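PDB 4ZCF: type III restriction-modification enzyme EcoP15I Mod subunit from Escherichia coli, which binds the DNA site 5'-CAGCAG-3' and transfers a methyl group from S-adenosyl-L-methionine to N6 of its second adenine, on one strand alone. Local coordinates for residues A[79-84]-A[490-495]. Residues are numbered along the deposited sequence; the frame is centred on the assembly and turned at random.
Sequences AEDKTH and LTKERL
With all four torsions close to 180° (chi1 179°), K492 stands straight out from helix 487-500, while D81 and H84 both set CG anti to their own backbone N (chi1 -175° and -171°), which directs both side chains at the lysine. The side chains of D81 and K492 cross at about a right angle, and K492 NZ gives a salt-bridged hydrogen bond of 3.2 Å to D81 OD2, coming in from above the carboxylate plane. Lysine suits this place because its long chain can bridge two segments whose nearest CA atoms, those of H84 and K492, are 10.1 Å apart, and still end in a charge. D81 is the N-cap of helix 82-86: aspartate is short enough for OD1 to accept from H84 N while OD2 takes the lysine. This cap follows edge strand 76-80 of the mixed sheet of the Rossmann-like methyltransferase domain, paired antiparallel with strand 508-514, which follows helix 487-500. Replacing D81 by an alanine would probably leave K492 without this counter-charge and H84 N without its capping acceptor. H84 runs past the lysine in the opposite direction, ND1 3.6 Å from K492 CE; histidine suits because its flat ring can also meet that of F507.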
loop_
_atom_site.group_PDB
_atom_site.type_symbol
_atom_site.label_atom_id
_atom_site.label_comp_id
_atom_site.label_asym_id
_atom_site.label_seq_id
_atom_site.Cartn_x
_atom_site.Cartn_y
_atom_site.Cartn_z
ATOM N N ALA A 79 -18.651 -11.816 23.333
ATOM C CA ALA A 79 -18.874 -13.041 24.075
ATOM C C ALA A 79 -18.800 -14.198 23.115
ATOM O O ALA A 79 -18.984 -14.015 21.913
ATOM C CB ALA A 79 -20.223 -13.015 24.765
ATOM N N GLU A 80 -18.534 -15.393 23.667
ATOM C CA GLU A 80 -18.417 -16.680 22.990
ATOM C C GLU A 80 -19.758 -17.310 22.774
ATOM O O GLU A 80 -20.689 -17.045 23.528
ATOM C CB GLU A 80 -17.712 -17.668 23.924
ATOM C CG GLU A 80 -16.252 -17.432 24.182
ATOM C CD GLU A 80 -15.634 -18.628 24.867
ATOM O OE1 GLU A 80 -15.222 -19.578 24.162
ATOM O OE2 GLU A 80 -15.606 -18.634 26.118
ATOM N N ASP A 81 -19.822 -18.257 21.824
ATOM C CA ASP A 81 -20.964 -19.150 21.673
ATOM C C ASP A 81 -20.452 -20.341 22.469
ATOM O O ASP A 81 -19.686 -21.148 21.929
ATOM C CB ASP A 81 -21.237 -19.554 20.211
ATOM C CG ASP A 81 -22.497 -20.391 20.036
ATOM O OD1 ASP A 81 -22.733 -21.296 20.862
ATOM O OD2 ASP A 81 -23.240 -20.141 19.075
ATOM N N LYS A 82 -20.772 -20.371 23.783
ATOM C CA LYS A 82 -20.316 -21.403 24.739
ATOM C C LYS A 82 -20.621 -22.827 24.285
ATOM O O LYS A 82 -19.743 -23.674 24.396
ATOM C CB LYS A 82 -20.838 -21.146 26.174
ATOM C CG LYS A 82 -20.494 -19.769 26.768
ATOM C CD LYS A 82 -19.067 -19.670 27.312
ATOM C CE LYS A 82 -18.708 -18.248 27.696
ATOM N NZ LYS A 82 -17.382 -18.169 28.376
ATOM N N THR A 83 -21.843 -23.083 23.748
ATOM C CA THR A 83 -22.265 -24.404 23.250
ATOM C C THR A 83 -21.287 -24.859 22.139
ATOM O O THR A 83 -20.585 -25.866 22.319
ATOM C CB THR A 83 -23.758 -24.400 22.807
ATOM O OG1 THR A 83 -24.563 -23.732 23.779
ATOM C CG2 THR A 83 -24.314 -25.807 22.578
ATOM N N HIS A 84 -21.192 -24.058 21.045
ATOM C CA HIS A 84 -20.292 -24.296 19.920
ATOM C C HIS A 84 -18.808 -24.491 20.343
ATOM O O HIS A 84 -18.192 -25.478 19.949
ATOM C CB HIS A 84 -20.437 -23.189 18.836
ATOM C CG HIS A 84 -19.689 -23.488 17.558
ATOM N ND1 HIS A 84 -20.325 -24.045 16.458
ATOM C CD2 HIS A 84 -18.375 -23.355 17.272
ATOM C CE1 HIS A 84 -19.387 -24.210 15.549
ATOM N NE2 HIS A 84 -18.201 -23.818 15.996
ATOM N N LEU A 490 -26.176 -19.484 7.829
ATOM C CA LEU A 490 -25.721 -20.234 6.646
ATOM C C LEU A 490 -24.219 -20.333 6.638
ATOM O O LEU A 490 -23.675 -21.367 6.231
ATOM C CB LEU A 490 -26.126 -19.535 5.357
ATOM C CG LEU A 490 -27.572 -19.518 4.982
ATOM C CD1 LEU A 490 -27.893 -18.203 4.312
ATOM C CD2 LEU A 490 -27.929 -20.725 4.083
ATOM N N THR A 491 -23.548 -19.224 7.034
ATOM C CA THR A 491 -22.095 -19.119 7.124
ATOM C C THR A 491 -21.586 -20.080 8.169
ATOM O O THR A 491 -20.680 -20.843 7.859
ATOM C CB THR A 491 -21.661 -17.657 7.365
ATOM O OG1 THR A 491 -22.157 -16.873 6.283
ATOM C CG2 THR A 491 -20.140 -17.493 7.489
ATOM N N LYS A 492 -22.158 -20.049 9.394
ATOM C CA LYS A 492 -21.779 -20.933 10.515
ATOM C C LYS A 492 -21.916 -22.404 10.095
ATOM O O LYS A 492 -20.958 -23.162 10.250
ATOM C CB LYS A 492 -22.627 -20.619 11.768
ATOM C CG LYS A 492 -22.336 -21.508 12.993
ATOM C CD LYS A 492 -23.404 -21.260 14.073
ATOM C CE LYS A 492 -23.090 -21.955 15.378
ATOM N NZ LYS A 492 -24.108 -21.649 16.413
ATOM N N GLU A 493 -23.068 -22.765 9.491
ATOM C CA GLU A 493 -23.354 -24.099 8.975
ATOM C C GLU A 493 -22.388 -24.539 7.881
ATOM O O GLU A 493 -21.950 -25.695 7.914
ATOM C CB GLU A 493 -24.819 -24.210 8.494
ATOM C CG GLU A 493 -25.228 -25.567 7.912
ATOM C CD GLU A 493 -25.263 -26.797 8.811
ATOM O OE1 GLU A 493 -24.527 -26.843 9.823
ATOM O OE2 GLU A 493 -25.998 -27.750 8.464
ATOM N N ARG A 494 -22.043 -23.635 6.925
ATOM C CA ARG A 494 -21.113 -23.958 5.822
ATOM C C ARG A 494 -19.755 -24.349 6.345
ATOM O O ARG A 494 -19.106 -25.212 5.755
ATOM C CB ARG A 494 -20.949 -22.788 4.827
ATOM C CG ARG A 494 -20.325 -23.229 3.517
ATOM C CD ARG A 494 -18.864 -22.849 3.272
ATOM N NE ARG A 494 -18.866 -21.840 2.210
ATOM C CZ ARG A 494 -18.110 -21.836 1.123
ATOM N NH1 ARG A 494 -17.165 -22.745 0.959
ATOM N NH2 ARG A 494 -18.262 -20.888 0.213
ATOM N N LEU A 495 -19.298 -23.672 7.414
ATOM C CA LEU A 495 -18.001 -23.919 8.040
ATOM C C LEU A 495 -18.039 -25.210 8.830
ATOM O O LEU A 495 -17.067 -25.946 8.819
ATOM C CB LEU A 495 -17.627 -22.735 8.930
ATOM C CG LEU A 495 -16.939 -21.527 8.303
ATOM C CD1 LEU A 495 -17.679 -21.027 7.103
ATOM C CD2 LEU A 495 -16.821 -20.402 9.309
#